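Local atomic coordinates of arabinan endo-1,5-alpha-l-arabinosidase A (Cellvibrio cellulosa, PDB entry 1GYH), a protein that hydrolyses the alpha-1,5 bonds between arabinofuranose units of linear arabinan, releasing mainly arabinotriose as it helps break down the plant cell wall. Residues H8-T13 with V275-E280; Y77-V82 with S90-T95. One frame throughout, in Å; residues are numbered along the deposited sequence.

Interaction 1 (H8-T13 with V275-E280); sequences HDPVMT and VLHAYE
The phenol oxygen of Tyr-279 is gripped by two histidines: NE2 of His-8 lies 2.6 Å from Tyr-279 OH, and NE2 of His-277 donates a weaker bond to the same atom over 3.1 Å. The site illustrates how a five-bladed beta-propeller joins its first and last blades next to the active centre, since strand 11-15 opens the chain's first sheet and strand 271-280 belongs to its last. The two imidazoles stack face to face, centroids 3.9 Å apart and planes 19° from parallel, with CE1 of His-277 over the middle of the His-8 ring. At the edge of the His-277 ring, the backbone N of Asp-9 donates an almost straight bond (166°) to ND1 of His-277, 2.9 Å away. That bond and the one to Tyr-279 use both ring nitrogens of His-277 and should fix its rotation. ND1 of His-8 in turn reaches OD2 of Asp-9, meeting it from above the carboxylate plane, while Thr-24 also bonds that oxygen. Asp-9 is the probable proton acceptor of the reaction, and His-8 probably helps to position its carboxylate, with His-277 and Tyr-279 behind it. The Asp-9 side chain also lies beside His-262, a likely calcium ligand. Farther along, the contact turns apolar: Pro-10 CG rests 4.0 Å from Val-275 CG1, and the same methyl meets SD of Met-12, whose chain bends at its last torsion (chi3 57°).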
ATOM      1  N   HIS A   8       2.608  -9.233   4.076  1.00 13.86           N
ATOM      2  CA  HIS A   8       3.359  -7.978   4.131  1.00 13.67           C
ATOM      3  C   HIS A   8       2.711  -7.047   3.118  1.00 13.55           C
ATOM      4  O   HIS A   8       2.506  -7.423   1.942  1.00 13.47           O
ATOM      5  CB  HIS A   8       4.860  -8.230   3.760  1.00 14.55           C
ATOM      6  CG  HIS A   8       5.841  -7.331   4.456  1.00 16.29           C
ATOM      7  ND1 HIS A   8       6.451  -6.269   3.816  1.00 19.64           N
ATOM      8  CD2 HIS A   8       6.364  -7.362   5.718  1.00 18.06           C
ATOM      9  CE1 HIS A   8       7.288  -5.672   4.656  1.00 19.55           C
ATOM     10  NE2 HIS A   8       7.261  -6.323   5.816  1.00 18.97           N
ATOM     11  N   ASP A   9       2.379  -5.834   3.551  1.00 13.12           N
ATOM     12  CA  ASP A   9       1.875  -4.782   2.669  1.00 13.81           C
ATOM     13  C   ASP A   9       0.474  -5.136   2.112  1.00 14.41           C
ATOM     14  O   ASP A   9       0.252  -4.999   0.929  1.00 14.94           O
ATOM     15  CB  ASP A   9       2.881  -4.449   1.525  1.00 14.90           C
ATOM     16  CG  ASP A   9       4.337  -4.378   2.012  1.00 15.64           C
ATOM     17  OD1 ASP A   9       4.592  -3.708   3.067  1.00 14.72           O
ATOM     18  OD2 ASP A   9       5.276  -4.968   1.407  1.00 16.73           O
ATOM     19  N   PRO A  10      -0.475  -5.535   2.965  1.00 15.05           N
ATOM     20  CA  PRO A  10      -1.763  -6.084   2.501  1.00 15.50           C
ATOM     21  C   PRO A  10      -2.761  -5.077   1.955  1.00 16.02           C
ATOM     22  O   PRO A  10      -2.823  -3.927   2.398  1.00 17.52           O
ATOM     23  CB  PRO A  10      -2.327  -6.751   3.741  1.00 15.54           C
ATOM     24  CG  PRO A  10      -1.879  -5.848   4.825  1.00 16.08           C
ATOM     25  CD  PRO A  10      -0.408  -5.497   4.435  1.00 15.54           C
ATOM     26  N   VAL A  11      -3.493  -5.539   0.951  1.00 16.54           N
ATOM     27  CA  VAL A  11      -4.682  -4.876   0.431  1.00 16.26           C
ATOM     28  C   VAL A  11      -5.808  -5.913   0.230  1.00 15.23           C
ATOM     29  O   VAL A  11      -5.569  -7.140   0.182  1.00 14.61           O
ATOM     30  CB  VAL A  11      -4.410  -4.125  -0.872  1.00 16.49           C
ATOM     31  CG1 VAL A  11      -3.445  -2.934  -0.644  1.00 17.81           C
ATOM     32  CG2 VAL A  11      -3.912  -5.098  -1.979  1.00 16.17           C
ATOM     33  N   MET A  12      -7.048  -5.422   0.115  1.00 14.32           N
ATOM     34  CA  MET A  12      -8.231  -6.308   0.062  1.00 13.48           C
ATOM     35  C   MET A  12      -9.306  -5.724  -0.831  1.00 13.22           C
ATOM     36  O   MET A  12      -9.366  -4.502  -1.044  1.00 14.14           O
ATOM     37  CB  MET A  12      -8.853  -6.522   1.459  1.00 13.66           C
ATOM     38  CG  MET A  12      -8.048  -7.356   2.449  1.00 14.43           C
ATOM     39  SD  MET A  12      -8.754  -7.516   4.127  1.00 15.99           S
ATOM     40  CE  MET A  12     -10.301  -8.171   3.803  1.00 15.63           C
ATOM     41  N   THR A  13     -10.156  -6.612  -1.326  1.00 13.83           N
ATOM     42  CA  THR A  13     -11.373  -6.271  -2.059  1.00 14.31           C
ATOM     43  C   THR A  13     -12.422  -7.376  -1.956  1.00 14.10           C
ATOM     44  O   THR A  13     -12.118  -8.491  -1.571  1.00 14.37           O
ATOM     45  CB  THR A  13     -11.033  -5.901  -3.519  1.00 14.45           C
ATOM     46  OG1 THR A  13     -12.002  -4.975  -3.995  1.00 13.62           O
ATOM     47  CG2 THR A  13     -11.034  -7.091  -4.494  1.00 14.23           C
ATOM     48  N   VAL A 275      -6.388  -1.975   7.539  1.00 13.09           N
ATOM     49  CA  VAL A 275      -5.796  -3.297   7.161  1.00 12.80           C
ATOM     50  C   VAL A 275      -4.261  -3.086   7.135  1.00 13.33           C
ATOM     51  O   VAL A 275      -3.779  -2.172   6.490  1.00 12.77           O
ATOM     52  CB  VAL A 275      -6.315  -3.776   5.794  1.00 13.16           C
ATOM     53  CG1 VAL A 275      -5.781  -5.181   5.391  1.00 12.88           C
ATOM     54  CG2 VAL A 275      -7.836  -3.885   5.816  1.00 13.41           C
ATOM     55  N   LEU A 276      -3.521  -3.890   7.874  1.00 13.29           N
ATOM     56  CA  LEU A 276      -2.064  -3.691   8.006  1.00 13.42           C
ATOM     57  C   LEU A 276      -1.318  -4.986   8.365  1.00 12.97           C
ATOM     58  O   LEU A 276      -1.940  -6.018   8.656  1.00 11.67           O
ATOM     59  CB  LEU A 276      -1.771  -2.617   9.067  1.00 13.32           C
ATOM     60  CG  LEU A 276      -2.240  -2.796  10.518  1.00 17.02           C
ATOM     61  CD1 LEU A 276      -1.397  -3.835  11.242  1.00 21.23           C
ATOM     62  CD2 LEU A 276      -2.107  -1.508  11.272  1.00 21.10           C
ATOM     63  N   HIS A 277       0.022  -4.934   8.329  1.00 12.12           N
ATOM     64  CA  HIS A 277       0.808  -6.023   8.905  1.00 12.26           C
ATOM     65  C   HIS A 277       1.504  -5.569  10.168  1.00 12.13           C
ATOM     66  O   HIS A 277       1.793  -4.380  10.336  1.00 13.46           O
ATOM     67  CB  HIS A 277       1.796  -6.649   7.901  1.00 12.95           C
ATOM     68  CG  HIS A 277       2.979  -5.791   7.563  1.00 13.24           C
ATOM     69  ND1 HIS A 277       3.127  -5.192   6.327  1.00 13.21           N
ATOM     70  CD2 HIS A 277       4.082  -5.458   8.277  1.00 14.48           C
ATOM     71  CE1 HIS A 277       4.270  -4.528   6.294  1.00 11.62           C
ATOM     72  NE2 HIS A 277       4.862  -4.653   7.469  1.00 14.13           N
ATOM     73  N   ALA A 278       1.760  -6.525  11.045  1.00 12.13           N
ATOM     74  CA  ALA A 278       2.389  -6.273  12.315  1.00 11.88           C
ATOM     75  C   ALA A 278       3.305  -7.430  12.698  1.00 11.55           C
ATOM     76  O   ALA A 278       2.916  -8.589  12.590  1.00  9.96           O
ATOM     77  CB  ALA A 278       1.306  -6.023  13.411  1.00 12.65           C
ATOM     78  N   TYR A 279       4.506  -7.099  13.210  1.00 11.72           N
ATOM     79  CA  TYR A 279       5.518  -8.133  13.495  1.00 12.31           C
ATOM     80  C   TYR A 279       5.378  -8.731  14.906  1.00 11.68           C
ATOM     81  O   TYR A 279       5.564  -8.031  15.911  1.00 12.65           O
ATOM     82  CB  TYR A 279       6.946  -7.532  13.282  1.00 12.36           C
ATOM     83  CG  TYR A 279       7.186  -6.896  11.902  1.00 12.57           C
ATOM     84  CD1 TYR A 279       7.420  -7.684  10.745  1.00 14.17           C
ATOM     85  CD2 TYR A 279       7.198  -5.522  11.732  1.00 12.34           C
ATOM     86  CE1 TYR A 279       7.625  -7.087   9.477  1.00 13.35           C
ATOM     87  CE2 TYR A 279       7.407  -4.933  10.459  1.00 13.96           C
ATOM     88  CZ  TYR A 279       7.644  -5.712   9.328  1.00 12.58           C
ATOM     89  OH  TYR A 279       7.862  -5.114   8.042  1.00 19.88           O
ATOM     90  N   GLU A 280       5.113 -10.024  14.993  1.00 11.63           N
ATOM     91  CA  GLU A 280       4.767 -10.664  16.250  1.00 11.81           C
ATOM     92  C   GLU A 280       6.002 -11.091  16.991  1.00 13.29           C
ATOM     93  O   GLU A 280       6.645 -12.082  16.600  1.00 12.12           O
ATOM     94  CB  GLU A 280       3.893 -11.914  16.011  1.00 12.46           C
ATOM     95  CG  GLU A 280       3.244 -12.451  17.278  1.00 12.53           C
ATOM     96  CD  GLU A 280       2.234 -13.570  17.038  1.00 13.86           C
ATOM     97  OE1 GLU A 280       2.058 -14.043  15.898  1.00 13.37           O
ATOM     98  OE2 GLU A 280       1.615 -13.996  18.038  1.00 14.96           O
TER

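Interaction 2 (Y77-V82 with S90-T95); sequences YLYYSV and SAIGVT
With CG lodged between its own backbone N and carbonyl carbon (chi1 60°), Tyr-80 lays its ring over Gly-93 of the neighbouring strand, whereas Tyr-79, on the other face by the strand's alternation, has CG opposite its carbonyl carbon and beside the backbone N (chi1 -60°), which sets its ring alongside Val-94. The CA of Gly-93 is 3.9 Å from the Tyr-80 ring centroid in a CH-pi contact; a residue without a side chain lets the aromatic face approach the backbone itself. CG2 of Val-94 sits over the centre of the Tyr-79 ring, 3.5 Å from its centroid, and this methyl also touches the edge of Tyr-77. Strands 75-82 and 90-97 form a beta hairpin within one propeller blade. Their antiparallel pairing is regular: Leu-78 with Thr-95, Tyr-80 with Gly-93 and Val-82 with Ala-91 are hydrogen-bonded pairs, the shortest bond running 2.8 Å from Val-82 N to Ala-91 O. Both phenol oxygens are tied elsewhere, Tyr-80 OH to Asp-111 and Tyr-79 OH to the backbone carbonyl of Leu-160. At the loop end, Ser-90 OG bonds Ser-83 and Asn-126, a probable substrate-binding residue, while Ser-90 CB sits 3.5 Å from Val-82 O.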
ATOM      1  N   TYR A  77      -7.994  -4.298 -11.409  1.00 13.43           N
ATOM      2  CA  TYR A  77      -6.676  -3.746 -11.690  1.00 13.23           C
ATOM      3  C   TYR A  77      -5.768  -3.995 -10.467  1.00 13.44           C
ATOM      4  O   TYR A  77      -6.043  -3.523  -9.365  1.00 13.30           O
ATOM      5  CB  TYR A  77      -6.753  -2.256 -11.979  1.00 13.30           C
ATOM      6  CG  TYR A  77      -7.404  -1.871 -13.269  1.00 13.54           C
ATOM      7  CD1 TYR A  77      -8.785  -1.986 -13.441  1.00 14.77           C
ATOM      8  CD2 TYR A  77      -6.676  -1.399 -14.326  1.00 12.96           C
ATOM      9  CE1 TYR A  77      -9.380  -1.644 -14.602  1.00 14.11           C
ATOM     10  CE2 TYR A  77      -7.292  -1.058 -15.509  1.00 14.66           C
ATOM     11  CZ  TYR A  77      -8.633  -1.184 -15.637  1.00 14.41           C
ATOM     12  OH  TYR A  77      -9.256  -0.849 -16.800  1.00 15.84           O
ATOM     13  N   LEU A  78      -4.688  -4.756 -10.684  1.00 13.60           N
ATOM     14  CA  LEU A  78      -3.742  -5.099  -9.647  1.00 12.66           C
ATOM     15  C   LEU A  78      -2.408  -4.430 -10.002  1.00 13.58           C
ATOM     16  O   LEU A  78      -1.718  -4.863 -10.919  1.00 13.11           O
ATOM     17  CB  LEU A  78      -3.596  -6.615  -9.574  1.00 14.00           C
ATOM     18  CG  LEU A  78      -2.489  -7.149  -8.647  1.00 13.52           C
ATOM     19  CD1 LEU A  78      -2.792  -6.662  -7.202  1.00 16.68           C
ATOM     20  CD2 LEU A  78      -2.333  -8.672  -8.664  1.00 15.45           C
ATOM     21  N   TYR A  79      -2.082  -3.377  -9.273  1.00 14.26           N
ATOM     22  CA  TYR A  79      -0.807  -2.671  -9.367  1.00 14.98           C
ATOM     23  C   TYR A  79       0.220  -3.370  -8.480  1.00 14.61           C
ATOM     24  O   TYR A  79      -0.136  -3.936  -7.470  1.00 14.67           O
ATOM     25  CB  TYR A  79      -0.972  -1.199  -8.973  1.00 14.73           C
ATOM     26  CG  TYR A  79      -1.961  -0.507  -9.876  1.00 15.18           C
ATOM     27  CD1 TYR A  79      -3.355  -0.612  -9.642  1.00 13.20           C
ATOM     28  CD2 TYR A  79      -1.533   0.200 -10.995  1.00 13.87           C
ATOM     29  CE1 TYR A  79      -4.261   0.003 -10.505  1.00 14.50           C
ATOM     30  CE2 TYR A  79      -2.434   0.796 -11.863  1.00 15.07           C
ATOM     31  CZ  TYR A  79      -3.787   0.720 -11.601  1.00 14.55           C
ATOM     32  OH  TYR A  79      -4.649   1.302 -12.473  1.00 15.31           O
ATOM     33  N   TYR A  80       1.499  -3.345  -8.889  1.00 13.60           N
ATOM     34  CA  TYR A  80       2.541  -4.126  -8.220  1.00 14.12           C
ATOM     35  C   TYR A  80       3.885  -3.434  -8.498  1.00 13.53           C
ATOM     36  O   TYR A  80       4.002  -2.675  -9.471  1.00 13.07           O
ATOM     37  CB  TYR A  80       2.551  -5.606  -8.718  1.00 12.64           C
ATOM     38  CG  TYR A  80       2.815  -5.754 -10.219  1.00 12.81           C
ATOM     39  CD1 TYR A  80       4.122  -5.756 -10.707  1.00 13.23           C
ATOM     40  CD2 TYR A  80       1.757  -5.795 -11.154  1.00 12.15           C
ATOM     41  CE1 TYR A  80       4.394  -5.843 -12.058  1.00 14.51           C
ATOM     42  CE2 TYR A  80       2.000  -5.868 -12.526  1.00 12.83           C
ATOM     43  CZ  TYR A  80       3.343  -5.895 -12.983  1.00 14.76           C
ATOM     44  OH  TYR A  80       3.663  -5.976 -14.320  1.00 13.79           O
ATOM     45  N   SER A  81       4.875  -3.700  -7.633  1.00 13.66           N
ATOM     46  CA  SER A  81       6.190  -3.033  -7.678  1.00 12.93           C
ATOM     47  C   SER A  81       7.299  -4.068  -7.964  1.00 12.98           C
ATOM     48  O   SER A  81       7.333  -5.140  -7.367  1.00 13.25           O
ATOM     49  CB  SER A  81       6.491  -2.309  -6.350  1.00 12.94           C
ATOM     50  OG  SER A  81       5.348  -1.599  -5.855  1.00 14.05           O
ATOM     51  N   VAL A  82       8.162  -3.731  -8.909  1.00 12.77           N
ATOM     52  CA  VAL A  82       9.444  -4.439  -9.178  1.00 12.75           C
ATOM     53  C   VAL A  82      10.572  -3.527  -8.670  1.00 13.47           C
ATOM     54  O   VAL A  82      10.668  -2.361  -9.034  1.00 13.25           O
ATOM     55  CB  VAL A  82       9.588  -4.687 -10.677  1.00 11.65           C
ATOM     56  CG1 VAL A  82      11.022  -5.108 -11.028  1.00 13.71           C
ATOM     57  CG2 VAL A  82       8.594  -5.735 -11.165  1.00 10.85           C
ATOM     58  N   SER A  90      13.434   0.843  -9.943  1.00 12.76           N
ATOM     59  CA  SER A  90      12.089   0.362  -9.573  1.00 12.80           C
ATOM     60  C   SER A  90      11.062   0.784 -10.602  1.00 12.52           C
ATOM     61  O   SER A  90      11.245   1.771 -11.328  1.00 12.92           O
ATOM     62  CB  SER A  90      11.617   0.961  -8.238  1.00 12.58           C
ATOM     63  OG  SER A  90      12.582   0.802  -7.211  1.00 12.34           O
ATOM     64  N   ALA A  91       9.986   0.021 -10.659  1.00 12.74           N
ATOM     65  CA  ALA A  91       8.865   0.365 -11.522  1.00 12.85           C
ATOM     66  C   ALA A  91       7.578  -0.250 -10.970  1.00 12.94           C
ATOM     67  O   ALA A  91       7.588  -1.364 -10.380  1.00 12.04           O
ATOM     68  CB  ALA A  91       9.080  -0.117 -12.961  1.00 12.83           C
ATOM     69  N   ILE A  92       6.491   0.482 -11.212  1.00 12.51           N
ATOM     70  CA  ILE A  92       5.132   0.011 -10.929  1.00 12.59           C
ATOM     71  C   ILE A  92       4.474  -0.447 -12.207  1.00 12.62           C
ATOM     72  O   ILE A  92       4.421   0.288 -13.207  1.00 13.08           O
ATOM     73  CB  ILE A  92       4.317   1.121 -10.216  1.00 13.57           C
ATOM     74  CG1 ILE A  92       4.870   1.381  -8.828  1.00 13.82           C
ATOM     75  CG2 ILE A  92       2.846   0.719 -10.135  1.00 13.13           C
ATOM     76  CD1 ILE A  92       4.496   2.787  -8.246  1.00 13.97           C
ATOM     77  N   GLY A  93       4.017  -1.692 -12.181  1.00 12.13           N
ATOM     78  CA  GLY A  93       3.269  -2.287 -13.253  1.00 12.02           C
ATOM     79  C   GLY A  93       1.783  -2.462 -12.907  1.00 11.43           C
ATOM     80  O   GLY A  93       1.383  -2.276 -11.767  1.00 11.86           O
ATOM     81  N   VAL A  94       0.997  -2.833 -13.896  1.00 11.44           N
ATOM     82  CA  VAL A  94      -0.393  -3.228 -13.639  1.00 11.87           C
ATOM     83  C   VAL A  94      -0.831  -4.403 -14.496  1.00 11.24           C
ATOM     84  O   VAL A  94      -0.560  -4.443 -15.700  1.00 11.67           O
ATOM     85  CB  VAL A  94      -1.355  -2.002 -13.771  1.00 11.57           C
ATOM     86  CG1 VAL A  94      -1.404  -1.469 -15.153  1.00 10.93           C
ATOM     87  CG2 VAL A  94      -2.769  -2.363 -13.264  1.00 11.59           C
ATOM     88  N   THR A  95      -1.471  -5.379 -13.849  1.00 11.50           N
ATOM     89  CA  THR A  95      -2.082  -6.504 -14.518  1.00 12.04           C
ATOM     90  C   THR A  95      -3.590  -6.575 -14.189  1.00 12.39           C
ATOM     91  O   THR A  95      -4.005  -6.257 -13.092  1.00 15.06           O
ATOM     92  CB  THR A  95      -1.299  -7.824 -14.177  1.00 12.75           C
ATOM     93  OG1 THR A  95      -1.858  -8.958 -14.857  1.00 12.40           O
ATOM     94  CG2 THR A  95      -1.342  -8.153 -12.689  1.00 12.77           C
TER

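Both contacts are buried, yet they join different levels of one propeller, blade to blade and strand to strand. Interaction 1 brings together segments far apart in sequence and belonging to two different sheets, whereas interaction 2 pairs neighbouring strands of a single sheet, and its whole hairpin lies in the stretch of chain between the two halves of the first. Their centres are about 18 Å apart and they do not touch. The chemistry follows the placement: between blades, polar bonds to side chains and stacked imidazoles lie next to a probable catalytic carboxylate; within a blade, backbone hydrogen bonds do the joining and aromatic rings pack on aliphatic groups and main chain. Interaction 1 contains the probable proton acceptor; interaction 2 borders the substrate site through Ser-90's bond to Asn-126.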